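Local coordinates for mandelate racemase / muconate lactonizing enzyme family protein (Agrobacterium tumefaciens, PDB 4DXK) that probably acts as a lyase or racemase of the mandelate racemase subgroup of the enolase superfamily, at residues P191-A196 with A226-K231; E198-I203 with Y236-H241. One frame throughout, in Å; residues are numbered along the deposited sequence.

Contact 1. Residues P191-A196 with A226-K231; sequences PDLKSA and AMQIAK
L193 reaches from its helix toward the facing one and splits its two methyls between neighbours there. CD2 lies beside the amide end of Q228, 4.1 Å from NE2, while CD1 comes to 4.3 Å from CG1 of I229. Both distances are loose van der Waals contacts, and the leucine lies aslant the glutamine rather than alongside it. With CG anti to the backbone N (chi1 172°), L193 carries its branch straight out from the helix, the CA atoms of L193 and I229 being 7.2 Å apart. The two helices, 190-207 and 223-232, are consecutive outer helices of the (beta/alpha)8-type barrel domain of the enolase superfamily, and strand 212-216 runs between them in the chain. Q228 starts off to one side of the facing helix, but its fully extended chain (chi1 180°, chi2 -176°) carries NE2 toward CD2 of the leucine. I229 offers its CG1 branch to the same residue, and F176, from a loop, packs against both I229 and L193 and adds an aromatic surface to this buried apolar patch. One residue before L193, D192 makes a salt bridge through OD2 with K182.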
loop_
_atom_site.group_PDB
_atom_site.type_symbol
_atom_site.label_atom_id
_atom_site.label_comp_id
_atom_site.label_asym_id
_atom_site.label_seq_id
_atom_site.Cartn_x
_atom_site.Cartn_y
_atom_site.Cartn_z
ATOM N N PRO A 191 -2.580 31.808 22.376
ATOM C CA PRO A 191 -3.610 32.577 23.092
ATOM C C PRO A 191 -4.955 32.614 22.352
ATOM O O PRO A 191 -5.994 32.523 23.007
ATOM C CB PRO A 191 -3.005 33.982 23.175
ATOM C CG PRO A 191 -1.533 33.746 23.174
ATOM C CD PRO A 191 -1.340 32.597 22.215
ATOM N N ASP A 192 -4.950 32.727 21.027
ATOM C CA ASP A 192 -6.214 32.718 20.290
ATOM C C ASP A 192 -6.888 31.348 20.334
ATOM O O ASP A 192 -8.122 31.247 20.357
ATOM C CB ASP A 192 -6.004 33.160 18.845
ATOM C CG ASP A 192 -5.785 34.653 18.717
ATOM O OD1 ASP A 192 -6.016 35.387 19.703
ATOM O OD2 ASP A 192 -5.387 35.093 17.621
ATOM N N LEU A 193 -6.084 30.289 20.333
ATOM C CA LEU A 193 -6.611 28.939 20.490
ATOM C C LEU A 193 -7.271 28.797 21.868
ATOM O O LEU A 193 -8.406 28.321 21.978
ATOM C CB LEU A 193 -5.491 27.915 20.272
ATOM C CG LEU A 193 -5.763 26.439 20.559
ATOM C CD1 LEU A 193 -7.047 25.978 19.910
ATOM C CD2 LEU A 193 -4.596 25.591 20.062
ATOM N N LYS A 194 -6.582 29.240 22.916
ATOM C CA LYS A 194 -7.141 29.191 24.268
ATOM C C LYS A 194 -8.469 29.950 24.372
ATOM O O LYS A 194 -9.412 29.478 25.003
ATOM C CB LYS A 194 -6.125 29.720 25.280
ATOM C CG LYS A 194 -6.562 29.629 26.729
ATOM C CD LYS A 194 -5.375 29.788 27.668
ATOM C CE LYS A 194 -4.678 31.126 27.478
ATOM N NZ LYS A 194 -5.126 32.133 28.483
ATOM N N SER A 195 -8.542 31.117 23.741
ATOM C CA SER A 195 -9.777 31.895 23.754
ATOM C C SER A 195 -10.915 31.157 23.060
ATOM O O SER A 195 -12.052 31.173 23.539
ATOM C CB SER A 195 -9.559 33.252 23.096
ATOM O OG SER A 195 -8.623 34.014 23.835
ATOM N N ALA A 196 -10.613 30.508 21.940
ATOM C CA ALA A 196 -11.631 29.777 21.192
ATOM C C ALA A 196 -12.107 28.507 21.912
ATOM O O ALA A 196 -13.186 27.990 21.611
ATOM C CB ALA A 196 -11.123 29.455 19.802
ATOM N N ALA A 226 -5.220 22.948 11.531
ATOM C CA ALA A 226 -6.380 22.088 11.771
ATOM C C ALA A 226 -6.034 20.954 12.742
ATOM O O ALA A 226 -6.799 20.668 13.676
ATOM C CB ALA A 226 -6.913 21.537 10.458
ATOM N N MET A 227 -4.887 20.308 12.536
ATOM C CA MET A 227 -4.480 19.222 13.428
ATOM C C MET A 227 -4.143 19.737 14.828
ATOM O O MET A 227 -4.449 19.083 15.824
ATOM C CB MET A 227 -3.315 18.415 12.836
ATOM C CG MET A 227 -3.698 17.576 11.623
ATOM S SD MET A 227 -2.433 16.414 11.075
ATOM C CE MET A 227 -1.121 17.535 10.549
ATOM N N GLN A 228 -3.530 20.915 14.905
ATOM C CA GLN A 228 -3.215 21.535 16.187
ATOM C C GLN A 228 -4.491 21.795 16.993
ATOM O O GLN A 228 -4.566 21.493 18.189
ATOM C CB GLN A 228 -2.481 22.848 15.918
ATOM C CG GLN A 228 -2.079 23.628 17.150
ATOM C CD GLN A 228 -1.458 24.960 16.790
ATOM O OE1 GLN A 228 -1.243 25.263 15.617
ATOM N NE2 GLN A 228 -1.159 25.765 17.800
ATOM N N ILE A 229 -5.493 22.356 16.327
ATOM C CA ILE A 229 -6.783 22.625 16.956
ATOM C C ILE A 229 -7.481 21.332 17.379
ATOM O O ILE A 229 -8.025 21.241 18.488
ATOM C CB ILE A 229 -7.696 23.456 16.020
ATOM C CG1 ILE A 229 -7.114 24.855 15.795
ATOM C CG2 ILE A 229 -9.123 23.516 16.561
ATOM C CD1 ILE A 229 -7.751 25.602 14.639
ATOM N N ALA A 230 -7.456 20.332 16.498
ATOM C CA ALA A 230 -8.089 19.048 16.784
ATOM C C ALA A 230 -7.533 18.460 18.078
ATOM O O ALA A 230 -8.293 18.033 18.951
ATOM C CB ALA A 230 -7.887 18.077 15.634
ATOM N N LYS A 231 -6.210 18.425 18.196
ATOM C CA LYS A 231 -5.581 17.888 19.404
ATOM C C LYS A 231 -5.992 18.675 20.645
ATOM O O LYS A 231 -6.290 18.093 21.699
ATOM C CB LYS A 231 -4.059 17.873 19.268
ATOM C CG LYS A 231 -3.561 16.924 18.195
ATOM C CD LYS A 231 -2.061 16.682 18.287
ATOM C CE LYS A 231 -1.271 17.953 18.069
ATOM N NZ LYS A 231 0.187 17.760 18.359
#

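Contact 2. Residues E198-I203 with Y236-H241; sequences EPFEKI and YQTFWH
The helical segment E198-I203 packs against the turn that leads from Y236 into strand 240-242, with CA of F200 and CA of Y236 6.4 Å apart. In the (beta/alpha)8-type barrel of this superfamily, this joins an outer helix to the approach of a barrel strand two steps on in the chain. F200 points at the turn and lays its CB over one face of the Y236 ring, a CH-pi contact 3.9 Å from the centroid and 25° off the normal. The methylene sits toward the rim, 3.6 Å from CG of Y236. The two rings meet obliquely, their planes at 39°. With CG of F200 beside its backbone N, the phenyl runs on past the tyrosine toward T238. There CE1 comes to 3.9 Å from CG2 of T238, while V215 and I173 of the neighbouring strands close in on the phenyl. E201 takes the phenol end: in one of its two conformers, its CG lies 3.5 Å from CE1 of Y236, and the plane of its carboxylate is turned about 23° from that of the ring. R204, one turn farther along the helix, donates a hydrogen bond to the backbone O of Y236 and so pins the turn. T238 turns its hydroxyl to the strand, where OG1 is hydrogen-bonded to NE2 of H241 at 2.7 Å.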
loop_
_atom_site.group_PDB
_atom_site.type_symbol
_atom_site.label_atom_id
_atom_site.label_comp_id
_atom_site.label_asym_id
_atom_site.label_seq_id
_atom_site.Cartn_x
_atom_site.Cartn_y
_atom_site.Cartn_z
ATOM N N GLU A 198 -12.747 28.468 25.145
ATOM C CA GLU A 198 -13.591 28.871 26.267
ATOM C C GLU A 198 -15.082 28.495 26.175
ATOM O O GLU A 198 -15.665 28.102 27.181
ATOM C CB GLU A 198 -13.385 30.352 26.580
ATOM C CG GLU A 198 -11.975 30.642 27.097
ATOM C CD GLU A 198 -11.821 32.032 27.681
ATOM O OE1 GLU A 198 -12.359 32.990 27.091
ATOM O OE2 GLU A 198 -11.157 32.160 28.730
ATOM N N PRO A 199 -15.703 28.585 24.979
ATOM C CA PRO A 199 -17.098 28.130 24.926
ATOM C C PRO A 199 -17.267 26.659 25.311
ATOM O O PRO A 199 -18.285 26.301 25.899
ATOM C CB PRO A 199 -17.475 28.331 23.457
ATOM C CG PRO A 199 -16.588 29.431 22.992
ATOM C CD PRO A 199 -15.296 29.255 23.729
ATOM N N PHE A 200 -16.298 25.817 24.957
ATOM C CA PHE A 200 -16.368 24.408 25.323
ATOM C C PHE A 200 -16.312 24.245 26.843
ATOM O O PHE A 200 -17.069 23.459 27.422
ATOM C CB PHE A 200 -15.242 23.628 24.645
ATOM C CG PHE A 200 -15.304 23.673 23.145
ATOM C CD1 PHE A 200 -16.044 22.738 22.438
ATOM C CD2 PHE A 200 -14.640 24.670 22.442
ATOM C CE1 PHE A 200 -16.112 22.790 21.053
ATOM C CE2 PHE A 200 -14.707 24.727 21.062
ATOM C CZ PHE A 200 -15.441 23.789 20.366
ATOM N N GLU A 201 -15.409 24.985 27.482
ATOM C CA GLU A 201 -15.290 24.975 28.937
ATOM C C GLU A 201 -16.604 25.390 29.579
ATOM O O GLU A 201 -17.081 24.755 30.522
ATOM C CB GLU A 201 -14.189 25.937 29.377
ATOM C CG GLU A 201 -12.796 25.506 28.978
ATOM C CD GLU A 201 -11.833 26.670 28.870
ATOM O OE1 GLU A 201 -11.979 27.646 29.639
ATOM O OE2 GLU A 201 -10.932 26.603 28.010
ATOM N N LYS A 202 -17.185 26.466 29.061
ATOM C CA LYS A 202 -18.417 27.011 29.626
ATOM C C LYS A 202 -19.594 26.042 29.462
ATOM O O LYS A 202 -20.384 25.854 30.385
ATOM C CB LYS A 202 -18.735 28.387 29.026
ATOM C CG LYS A 202 -17.654 29.443 29.284
ATOM C CD LYS A 202 -18.112 30.850 28.904
ATOM C CE LYS A 202 -16.966 31.674 28.316
ATOM N NZ LYS A 202 -15.794 31.748 29.231
ATOM N N ILE A 203 -19.700 25.402 28.301
ATOM C CA ILE A 203 -20.767 24.427 28.088
ATOM C C ILE A 203 -20.619 23.236 29.030
ATOM O O ILE A 203 -21.588 22.820 29.667
ATOM C CB ILE A 203 -20.801 23.925 26.629
ATOM C CG1 ILE A 203 -21.208 25.062 25.691
ATOM C CG2 ILE A 203 -21.771 22.755 26.488
ATOM C CD1 ILE A 203 -20.908 24.791 24.221
ATOM N N TYR A 236 -12.486 18.115 25.687
ATOM C CA TYR A 236 -13.880 18.547 25.706
ATOM C C TYR A 236 -14.871 17.540 25.143
ATOM O O TYR A 236 -16.065 17.828 25.051
ATOM C CB TYR A 236 -14.022 19.914 25.039
ATOM C CG TYR A 236 -13.084 20.915 25.658
ATOM C CD1 TYR A 236 -13.374 21.494 26.886
ATOM C CD2 TYR A 236 -11.882 21.247 25.043
ATOM C CE1 TYR A 236 -12.503 22.393 27.472
ATOM C CE2 TYR A 236 -11.009 22.144 25.619
ATOM C CZ TYR A 236 -11.327 22.714 26.834
ATOM O OH TYR A 236 -10.459 23.611 27.415
ATOM N N GLN A 237 -14.374 16.361 24.785
ATOM C CA GLN A 237 -15.231 15.278 24.299
ATOM C C GLN A 237 -16.150 15.740 23.168
ATOM O O GLN A 237 -17.366 15.575 23.237
ATOM C CB GLN A 237 -16.073 14.693 25.441
ATOM C CG GLN A 237 -15.252 14.123 26.592
ATOM C CD GLN A 237 -14.899 15.160 27.646
ATOM O OE1 GLN A 237 -15.718 16.014 28.004
ATOM N NE2 GLN A 237 -13.673 15.089 28.152
ATOM N N THR A 238 -15.561 16.327 22.133
ATOM C CA THR A 238 -16.342 16.799 20.999
ATOM C C THR A 238 -16.943 15.630 20.212
ATOM O O THR A 238 -16.393 14.529 20.195
ATOM C CB THR A 238 -15.502 17.703 20.099
ATOM O OG1 THR A 238 -14.299 17.016 19.732
ATOM C CG2 THR A 238 -15.145 18.985 20.836
ATOM N N PHE A 239 -18.081 15.877 19.579
ATOM C CA PHE A 239 -18.841 14.817 18.926
ATOM C C PHE A 239 -18.393 14.587 17.485
ATOM O O PHE A 239 -18.245 13.446 17.045
ATOM C CB PHE A 239 -20.326 15.164 18.966
ATOM C CG PHE A 239 -21.225 14.059 18.500
ATOM C CD1 PHE A 239 -21.387 12.910 19.261
ATOM C CD2 PHE A 239 -21.912 14.167 17.299
ATOM C CE1 PHE A 239 -22.228 11.887 18.840
ATOM C CE2 PHE A 239 -22.762 13.156 16.876
ATOM C CZ PHE A 239 -22.913 12.009 17.643
ATOM N N TRP A 240 -18.198 15.675 16.747
ATOM C CA TRP A 240 -17.633 15.591 15.405
ATOM C C TRP A 240 -16.896 16.869 15.063
ATOM O O TRP A 240 -17.147 17.910 15.678
ATOM C CB TRP A 240 -18.693 15.201 14.365
ATOM C CG TRP A 240 -19.678 16.231 13.840
ATOM C CD1 TRP A 240 -19.438 17.530 13.453
ATOM C CD2 TRP A 240 -21.057 15.977 13.547
ATOM N NE1 TRP A 240 -20.597 18.094 12.949
ATOM C CE2 TRP A 240 -21.596 17.154 12.990
ATOM C CE3 TRP A 240 -21.889 14.867 13.712
ATOM C CZ2 TRP A 240 -22.942 17.252 12.612
ATOM C CZ3 TRP A 240 -23.210 14.959 13.311
ATOM C CH2 TRP A 240 -23.724 16.143 12.774
ATOM N N HIS A 241 -15.977 16.778 14.106
ATOM C CA HIS A 241 -15.221 17.924 13.612
ATOM C C HIS A 241 -15.550 18.073 12.145
ATOM O O HIS A 241 -15.115 17.266 11.308
ATOM C CB HIS A 241 -13.719 17.726 13.818
ATOM C CG HIS A 241 -13.303 17.771 15.256
ATOM N ND1 HIS A 241 -12.008 17.530 15.666
ATOM C CD2 HIS A 241 -14.008 18.031 16.383
ATOM C CE1 HIS A 241 -11.935 17.633 16.982
ATOM N NE2 HIS A 241 -13.138 17.930 17.443
#

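Helix 190-207 serves both contacts, whose centres are about 12 Å apart: its earlier turns meet helix 223-232 in contact 1, and its later turns meet the run into strand 240-242 in contact 2. Since that helix and strand follow each other in the chain, the two contacts tie together one continuous stretch of the barrel. They also touch directly, CA of A230 lying 4.1 Å from CE1 of H241, and Y256 bridges them by packing on A230 and hydrogen-bonding ND1 of H241. The active-site metal lies farther in: the F200 side chain is about 14 Å from a bound sodium ion, and E242, a sodium ligand with E216 and E268, directly follows H241.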